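Local coordinates for protein geranyltranstransferase (Campylobacter jejuni, PDB 3NPK) that probably condenses geranyl diphosphate with isopentenyl diphosphate to give farnesyl diphosphate and pyrophosphate, as a geranyltranstransferase of isoprene biosynthesis, at residues L63-A68 and S122-K127; I132-T137 and C187-L192. All coordinates share one frame; numbering follows the deposited sequence. Where two conformers were deposited one is given.

Overall arrangement
Both contacts belong to the all-helical polyprenyl synthetase fold and lie on the same side of the chain's centre, about 11 Å apart between their own centres. They come in series: interaction 1 sets helix 59-80 against the loop that follows helix 103-122, and interaction 2 packs the next helix, 128-142, against the end of helix 164-189. The two share one apolar core, since V65 and L126 of the first touch L134 of the second, and V65 also touches I189. At the surface K127 forms a salt bridge with E191. Both contacts reach the second subunit, so this end of the helical bundle meets the dimer partner as well.

Interaction 1 of 2, residues L63-A68 and S122-K127; sequences LDVALA and SHAHLK
The backbones of helix 59-80 and the loop 122-127 approach most closely at D64 and A124, whose CA atoms are 5.8 Å apart; their CB atoms meet at 4.1 Å. Both side chains set out toward the opposite segment, and one carboxylate oxygen, OD2 of D64, then comes up beside the loop backbone, 3.8 Å from CA of A124. The first torsion of D64 (chi1 -76°) puts CG beside its own backbone N, and from there the two carboxylate oxygens go separate ways. OD1 is taken by NE2 of H12, from helix 5-14. OD2 accepts a hydrogen bond from a water at 2.8 Å, and the same water accepts the N-H of H125, also 2.8 Å from that nitrogen. No direct hydrogen bond links the two segments; the water supplies the polar connection.

The loop is the turn between two consecutive helices of the polyprenyl synthetase bundle, 103-122 and 128-142. It carries an inverse gamma turn centred on H125, with a weak bond from N of L126 to O of A124, and K127 stands at the N-cap position of the next helix. K131 of that helix also binds the carbonyl oxygens of S122 and A124.

Deeper in, the contact is apolar. V65 has CG1 anti to its backbone N (chi1 -173°), which leaves CG2 as the branch that reaches the loop: it meets CD1 of L126 at 3.8 Å and stands 4.5 Å from CB of A124. The V65 and L126 side chains cross at about a right angle and touch through one methyl each. L47, L121 and L134, from three other helices, also pack on V65, while L126 lies against L134 and K131.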
ATOM      1  N   LEU A  63      12.258 -15.028  -3.750  1.00  9.46           N
ATOM      2  CA  LEU A  63      12.929 -13.964  -3.026  1.00  9.56           C
ATOM      3  C   LEU A  63      12.186 -12.638  -3.153  1.00  9.31           C
ATOM      4  O   LEU A  63      12.157 -11.861  -2.194  1.00 10.21           O
ATOM      5  CB  LEU A  63      14.378 -13.810  -3.503  1.00  9.48           C
ATOM      6  CG  LEU A  63      15.310 -14.945  -3.077  1.00 10.17           C
ATOM      7  CD1 LEU A  63      16.585 -14.920  -3.911  1.00 11.68           C
ATOM      8  CD2 LEU A  63      15.626 -14.932  -1.587  1.00 11.47           C
ATOM      9  N   ASP A  64      11.589 -12.375  -4.319  1.00  9.51           N
ATOM     10  CA  ASP A  64      10.832 -11.132  -4.517  1.00  9.26           C
ATOM     11  C   ASP A  64       9.588 -11.109  -3.626  1.00  9.17           C
ATOM     12  O   ASP A  64       9.144 -10.047  -3.203  1.00  9.65           O
ATOM     13  CB  ASP A  64      10.375 -10.964  -5.967  1.00 10.46           C
ATOM     14  CG  ASP A  64      11.487 -10.532  -6.899  1.00 11.55           C
ATOM     15  OD1 ASP A  64      12.525 -10.014  -6.421  1.00 11.79           O
ATOM     16  OD2 ASP A  64      11.303 -10.699  -8.131  1.00 12.56           O
ATOM     17  N   VAL A  65       9.014 -12.278  -3.350  1.00  9.11           N
ATOM     18  CA  VAL A  65       7.812 -12.328  -2.519  1.00  8.93           C
ATOM     19  C   VAL A  65       8.215 -12.083  -1.066  1.00  9.18           C
ATOM     20  O   VAL A  65       7.538 -11.346  -0.338  1.00  9.76           O
ATOM     21  CB  VAL A  65       7.060 -13.686  -2.686  1.00  9.22           C
ATOM     22  CG1 VAL A  65       5.734 -13.656  -1.944  1.00  9.29           C
ATOM     23  CG2 VAL A  65       6.832 -13.979  -4.165  1.00 10.64           C
ATOM     24  N   ALA A  66       9.328 -12.681  -0.647  1.00  8.81           N
ATOM     25  CA  ALA A  66       9.896 -12.392   0.667  1.00  9.69           C
ATOM     26  C   ALA A  66      10.207 -10.902   0.801  1.00  9.33           C
ATOM     27  O   ALA A  66       9.991 -10.300   1.867  1.00  9.61           O
ATOM     28  CB  ALA A  66      11.166 -13.221   0.896  1.00 11.88           C
ATOM     29  N   LEU A  67      10.726 -10.304  -0.272  1.00  8.76           N
ATOM     30  CA  LEU A  67      11.041  -8.880  -0.272  1.00 10.00           C
ATOM     31  C   LEU A  67       9.788  -8.033  -0.030  1.00  8.65           C
ATOM     32  O   LEU A  67       9.806  -7.096   0.781  1.00 10.22           O
ATOM     33  CB  LEU A  67      11.692  -8.483  -1.593  1.00 13.68           C
ATOM     34  CG  LEU A  67      12.341  -7.096  -1.610  1.00 15.17           C
ATOM     35  CD1 LEU A  67      13.442  -7.049  -0.560  1.00 16.46           C
ATOM     36  CD2 LEU A  67      12.904  -6.831  -2.995  1.00 18.01           C
ATOM     37  N   ALA A  68       8.697  -8.374  -0.708  1.00  9.33           N
ATOM     38  CA  ALA A  68       7.432  -7.667  -0.517  1.00  9.80           C
ATOM     39  C   ALA A  68       6.984  -7.709   0.952  1.00  8.35           C
ATOM     40  O   ALA A  68       6.529  -6.689   1.501  1.00 10.37           O
ATOM     41  CB  ALA A  68       6.361  -8.263  -1.413  1.00  9.69           C
ATOM     42  N   SER A 122       3.994  -7.978  -7.949  1.00  9.16           N
ATOM     43  CA  SER A 122       3.390  -8.105  -9.269  1.00  9.69           C
ATOM     44  C   SER A 122       4.420  -8.404 -10.362  1.00 10.12           C
ATOM     45  O   SER A 122       4.063  -8.937 -11.415  1.00 12.02           O
ATOM     46  CB  SER A 122       2.559  -6.867  -9.610  1.00 10.83           C
ATOM     47  OG  SER A 122       3.363  -5.727  -9.864  1.00 12.93           O
ATOM     48  N   HIS A 123       5.675  -8.043 -10.101  1.00  9.63           N
ATOM     49  CA  HIS A 123       6.777  -8.302 -11.029  1.00 10.90           C
ATOM     50  C   HIS A 123       7.571  -9.595 -10.777  1.00 11.36           C
ATOM     51  O   HIS A 123       8.520  -9.903 -11.514  1.00 11.66           O
ATOM     52  CB  HIS A 123       7.716  -7.093 -11.073  1.00 11.32           C
ATOM     53  CG  HIS A 123       7.241  -6.012 -11.989  1.00 12.16           C
ATOM     54  ND1 HIS A 123       6.496  -4.927 -11.561  1.00 14.32           N
ATOM     55  CD2 HIS A 123       7.413  -5.845 -13.324  1.00 12.13           C
ATOM     56  CE1 HIS A 123       6.241  -4.139 -12.596  1.00 13.98           C
ATOM     57  NE2 HIS A 123       6.772  -4.681 -13.675  1.00 15.94           N
ATOM     58  N   ALA A 124       7.156 -10.384  -9.786  1.00 11.57           N
ATOM     59  CA  ALA A 124       7.850 -11.634  -9.506  1.00 10.25           C
ATOM     60  C   ALA A 124       7.775 -12.579 -10.708  1.00 10.83           C
ATOM     61  O   ALA A 124       6.808 -12.552 -11.494  1.00 11.84           O
ATOM     62  CB  ALA A 124       7.269 -12.311  -8.281  1.00 10.15           C
ATOM     63  N   HIS A 125       8.785 -13.424 -10.847  1.00 10.24           N
ATOM     64  CA  HIS A 125       8.811 -14.386 -11.937  0.51 11.06           C
ATOM     65  C   HIS A 125       8.046 -15.656 -11.550  1.00 11.25           C
ATOM     66  O   HIS A 125       8.651 -16.719 -11.322  1.00 13.33           O
ATOM     67  CB  HIS A 125      10.244 -14.715 -12.353  0.51 13.36           C
ATOM     68  CG  HIS A 125      10.328 -15.451 -13.653  0.51 15.60           C
ATOM     69  ND1 HIS A 125      10.894 -14.908 -14.789  0.51 16.64           N
ATOM     70  CD2 HIS A 125       9.885 -16.680 -14.005  0.51 16.80           C
ATOM     71  CE1 HIS A 125      10.814 -15.782 -15.777  0.51 17.17           C
ATOM     72  NE2 HIS A 125      10.202 -16.864 -15.328  0.51 17.40           N
ATOM     73  N   LEU A 126       6.725 -15.507 -11.437  1.00 11.18           N
ATOM     74  CA  LEU A 126       5.793 -16.572 -11.080  1.00 10.16           C
ATOM     75  C   LEU A 126       4.556 -16.387 -11.944  1.00 10.31           C
ATOM     76  O   LEU A 126       4.290 -15.286 -12.429  1.00 11.43           O
ATOM     77  CB  LEU A 126       5.389 -16.447  -9.602  1.00 10.34           C
ATOM     78  CG  LEU A 126       6.510 -16.618  -8.583  1.00 10.68           C
ATOM     79  CD1 LEU A 126       6.039 -16.110  -7.190  1.00 13.15           C
ATOM     80  CD2 LEU A 126       6.937 -18.093  -8.506  1.00 12.63           C
ATOM     81  N   LYS A 127       3.782 -17.454 -12.134  1.00 10.50           N
ATOM     82  CA  LYS A 127       2.555 -17.354 -12.909  1.00 11.22           C
ATOM     83  C   LYS A 127       1.631 -16.287 -12.358  1.00 11.15           C
ATOM     84  O   LYS A 127       1.551 -16.101 -11.132  1.00 11.18           O
ATOM     85  CB  LYS A 127       1.815 -18.693 -12.914  1.00 15.63           C
ATOM     86  CG  LYS A 127       2.540 -19.794 -13.655  1.00 20.51           C
ATOM     87  CD  LYS A 127       1.676 -21.025 -13.715  1.00 24.14           C
ATOM     88  CE  LYS A 127       1.585 -21.685 -12.358  1.00 27.26           C
ATOM     89  NZ  LYS A 127       1.098 -23.092 -12.497  1.00 29.02           N
TER
HETATM   90  O   HOH W   1      10.760 -13.353  -8.842  1.00 12.09           O

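Interaction 2 of 2, residues I132-T137 and C187-L192; sequences IKLIKT and CEICEL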
ATOM      1  N   ILE A 132      -1.608 -13.282  -8.210  1.00  8.45           N
ATOM      2  CA  ILE A 132      -2.883 -12.738  -7.733  1.00  8.68           C
ATOM      3  C   ILE A 132      -3.234 -13.322  -6.362  1.00  9.67           C
ATOM      4  O   ILE A 132      -3.643 -12.590  -5.460  1.00  9.94           O
ATOM      5  CB  ILE A 132      -4.030 -12.954  -8.758  1.00  9.89           C
ATOM      6  CG1 ILE A 132      -3.815 -12.029  -9.957  1.00 10.57           C
ATOM      7  CG2 ILE A 132      -5.397 -12.715  -8.117  1.00 11.05           C
ATOM      8  CD1 ILE A 132      -3.915 -10.553  -9.631  1.00 11.63           C
ATOM      9  N   LYS A 133      -3.028 -14.631  -6.185  1.00  9.18           N
ATOM     10  CA  LYS A 133      -3.265 -15.224  -4.862  1.00  9.69           C
ATOM     11  C   LYS A 133      -2.377 -14.584  -3.805  1.00  9.23           C
ATOM     12  O   LYS A 133      -2.847 -14.274  -2.709  1.00  9.62           O
ATOM     13  CB  LYS A 133      -3.056 -16.733  -4.883  1.00 11.38           C
ATOM     14  CG  LYS A 133      -4.157 -17.424  -5.656  1.00 15.80           C
ATOM     15  CD  LYS A 133      -4.090 -18.930  -5.551  1.00 22.04           C
ATOM     16  CE  LYS A 133      -5.239 -19.542  -6.357  1.00 25.93           C
ATOM     17  NZ  LYS A 133      -5.164 -19.170  -7.793  1.00 29.13           N
ATOM     18  N   LEU A 134      -1.096 -14.399  -4.126  1.00  9.35           N
ATOM     19  CA  LEU A 134      -0.160 -13.800  -3.178  1.00  8.14           C
ATOM     20  C   LEU A 134      -0.550 -12.373  -2.812  1.00  8.00           C
ATOM     21  O   LEU A 134      -0.429 -11.976  -1.651  1.00  9.12           O
ATOM     22  CB  LEU A 134       1.260 -13.803  -3.748  1.00  7.94           C
ATOM     23  CG  LEU A 134       1.884 -15.194  -3.959  1.00  9.08           C
ATOM     24  CD1 LEU A 134       3.188 -15.075  -4.744  1.00 10.22           C
ATOM     25  CD2 LEU A 134       2.120 -15.865  -2.619  1.00  9.76           C
ATOM     26  N   ILE A 135      -0.986 -11.601  -3.799  1.00  7.71           N
ATOM     27  CA  ILE A 135      -1.419 -10.223  -3.550  1.00  7.15           C
ATOM     28  C   ILE A 135      -2.673 -10.192  -2.664  1.00  8.51           C
ATOM     29  O   ILE A 135      -2.776  -9.365  -1.754  1.00  8.98           O
ATOM     30  CB  ILE A 135      -1.616  -9.474  -4.870  1.00  8.10           C
ATOM     31  CG1 ILE A 135      -0.230  -9.260  -5.508  1.00  8.85           C
ATOM     32  CG2 ILE A 135      -2.358  -8.147  -4.639  1.00  9.51           C
ATOM     33  CD1 ILE A 135      -0.272  -8.900  -6.975  1.00 10.35           C
ATOM     34  N   LYS A 136      -3.615 -11.105  -2.912  1.00  8.25           N
ATOM     35  CA  LYS A 136      -4.785 -11.208  -2.044  1.00  8.29           C
ATOM     36  C   LYS A 136      -4.375 -11.506  -0.618  1.00  8.56           C
ATOM     37  O   LYS A 136      -4.891 -10.897   0.320  1.00  9.98           O
ATOM     38  CB  LYS A 136      -5.747 -12.301  -2.527  1.00  9.84           C
ATOM     39  CG  LYS A 136      -6.448 -11.997  -3.824  1.00 10.39           C
ATOM     40  CD  LYS A 136      -7.296 -13.184  -4.293  1.00 11.75           C
ATOM     41  CE  LYS A 136      -8.160 -12.792  -5.487  1.00 13.11           C
ATOM     42  NZ  LYS A 136      -8.967 -13.942  -5.993  1.00 14.99           N
ATOM     43  N   THR A 137      -3.444 -12.438  -0.441  1.00  8.50           N
ATOM     44  CA  THR A 137      -3.027 -12.814   0.907  1.00  8.42           C
ATOM     45  C   THR A 137      -2.317 -11.658   1.611  1.00  9.29           C
ATOM     46  O   THR A 137      -2.583 -11.346   2.787  1.00  9.90           O
ATOM     47  CB  THR A 137      -2.138 -14.062   0.877  1.00  9.19           C
ATOM     48  OG1 THR A 137      -2.900 -15.139   0.305  1.00  9.88           O
ATOM     49  CG2 THR A 137      -1.690 -14.457   2.285  1.00 10.72           C
ATOM     50  N   CYS A 187       3.248 -21.341   0.822  1.00  9.69           N
ATOM     51  CA  CYS A 187       2.426 -22.439   0.318  1.00  9.94           C
ATOM     52  C   CYS A 187       1.852 -22.088  -1.053  1.00  9.78           C
ATOM     53  O   CYS A 187       1.806 -22.935  -1.966  1.00 10.90           O
ATOM     54  CB  CYS A 187       1.287 -22.750   1.297  1.00 12.07           C
ATOM     55  SG  CYS A 187       1.829 -23.356   2.903  1.00 12.81           S
ATOM     56  N   GLU A 188       1.407 -20.844  -1.206  1.00  9.79           N
ATOM     57  CA  GLU A 188       0.805 -20.422  -2.466  1.00  9.77           C
ATOM     58  C   GLU A 188       1.814 -20.421  -3.614  1.00  9.31           C
ATOM     59  O   GLU A 188       1.486 -20.824  -4.738  1.00 10.77           O
ATOM     60  CB  GLU A 188       0.111 -19.069  -2.313  1.00 10.02           C
ATOM     61  CG  GLU A 188      -1.163 -19.209  -1.438  1.00 11.79           C
ATOM     62  CD  GLU A 188      -1.851 -17.903  -1.086  1.00 13.67           C
ATOM     63  OE1 GLU A 188      -1.169 -16.865  -0.893  1.00 13.28           O
ATOM     64  OE2 GLU A 188      -3.102 -17.930  -0.997  1.00 16.30           O
ATOM     65  N   ILE A 189       3.042 -19.981  -3.343  1.00  9.68           N
ATOM     66  CA  ILE A 189       4.102 -20.076  -4.357  1.00 10.43           C
ATOM     67  C   ILE A 189       4.241 -21.517  -4.871  1.00 10.03           C
ATOM     68  O   ILE A 189       4.412 -21.761  -6.085  1.00 11.28           O
ATOM     69  CB  ILE A 189       5.445 -19.587  -3.790  1.00 10.53           C
ATOM     70  CG1 ILE A 189       5.398 -18.076  -3.590  1.00 11.14           C
ATOM     71  CG2 ILE A 189       6.614 -19.965  -4.708  1.00 11.10           C
ATOM     72  CD1 ILE A 189       6.478 -17.557  -2.640  1.00 10.63           C
ATOM     73  N   CYS A 190       4.164 -22.466  -3.943  1.00 11.03           N
ATOM     74  CA  CYS A 190       4.330 -23.885  -4.249  1.00 12.07           C
ATOM     75  C   CYS A 190       3.062 -24.561  -4.758  1.00 12.44           C
ATOM     76  O   CYS A 190       3.082 -25.760  -5.081  1.00 12.84           O
ATOM     77  CB  CYS A 190       4.812 -24.614  -3.001  1.00 13.02           C
ATOM     78  SG  CYS A 190       6.425 -24.067  -2.436  1.00 14.89           S
ATOM     79  N   GLU A 191       1.967 -23.803  -4.802  1.00 12.47           N
ATOM     80  CA  GLU A 191       0.665 -24.332  -5.206  1.00 12.98           C
ATOM     81  C   GLU A 191       0.278 -25.531  -4.332  1.00 13.32           C
ATOM     82  O   GLU A 191      -0.288 -26.526  -4.808  1.00 13.74           O
ATOM     83  CB  GLU A 191       0.635 -24.646  -6.714  1.00 15.87           C
ATOM     84  CG  GLU A 191       0.647 -23.381  -7.562  1.00 18.40           C
ATOM     85  CD  GLU A 191       0.796 -23.676  -9.044  1.00 21.37           C
ATOM     86  OE1 GLU A 191       1.938 -23.875  -9.485  1.00 22.12           O
ATOM     87  OE2 GLU A 191      -0.225 -23.700  -9.768  1.00 25.41           O
ATOM     88  N   LEU A 192       0.574 -25.423  -3.035  1.00 12.64           N
ATOM     89  CA  LEU A 192       0.174 -26.444  -2.072  1.00 12.25           C
ATOM     90  C   LEU A 192      -1.343 -26.450  -1.912  1.00 12.77           C
ATOM     91  O   LEU A 192      -1.997 -25.405  -2.008  1.00 14.30           O
ATOM     92  CB  LEU A 192       0.846 -26.194  -0.718  1.00 12.19           C
ATOM     93  CG  LEU A 192       0.644 -27.259   0.362  1.00 13.17           C
ATOM     94  CD1 LEU A 192       1.316 -28.587  -0.008  1.00 15.41           C
ATOM     95  CD2 LEU A 192       1.167 -26.746   1.692  1.00 13.73           C
TER
HETATM   96  O   HOH W   2      -4.934 -16.035  -1.873  1.00 15.57           O
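E188 reaches out from the last turns of helix 164-189 to the side of helix 128-142, where T137 takes hold of its carboxylate. Its CB already points toward that helix and packs against CD2 of L134 at 3.8 Å; the two side chains run past each other in opposite directions. CG lies beside the backbone N (chi1 -70°), and beyond it the chain is extended (chi2 173°), carrying CD to a point 3.3 Å from OG1 of T137. At the tip, OE1 accepts the hydroxyl of T137 in a hydrogen bond of 2.7 Å from OG1, through the lone pair on the side of the other oxygen. The CD2 methyl of L134 lies against OE1 as well as CB. OE2 takes a hydrogen bond from a water 2.8 Å away, and this water gives its second one to the backbone O of K133, at 2.9 Å. That carbonyl also accepts the N-H of T137 within the helix, and through the water it is tied to the glutamate as well. CB of K133 flanks the carboxylate near OE2.

Helix 164-189 ends here in a Schellman motif: E191 adopts positive phi (56°), with N of E191 bonded back to O of E188 and N of L192 to O of C187. The contact thus joins two neighbouring helices of the polyprenyl synthetase bundle where one of them stops.

Next to the polar grip lies an apolar patch. CD1 of L134 meets CG1 of I189 at 3.9 Å, the side chains crossing roughly at right angles, and L47 and V51 of helix 42-54 touch I189 in turn.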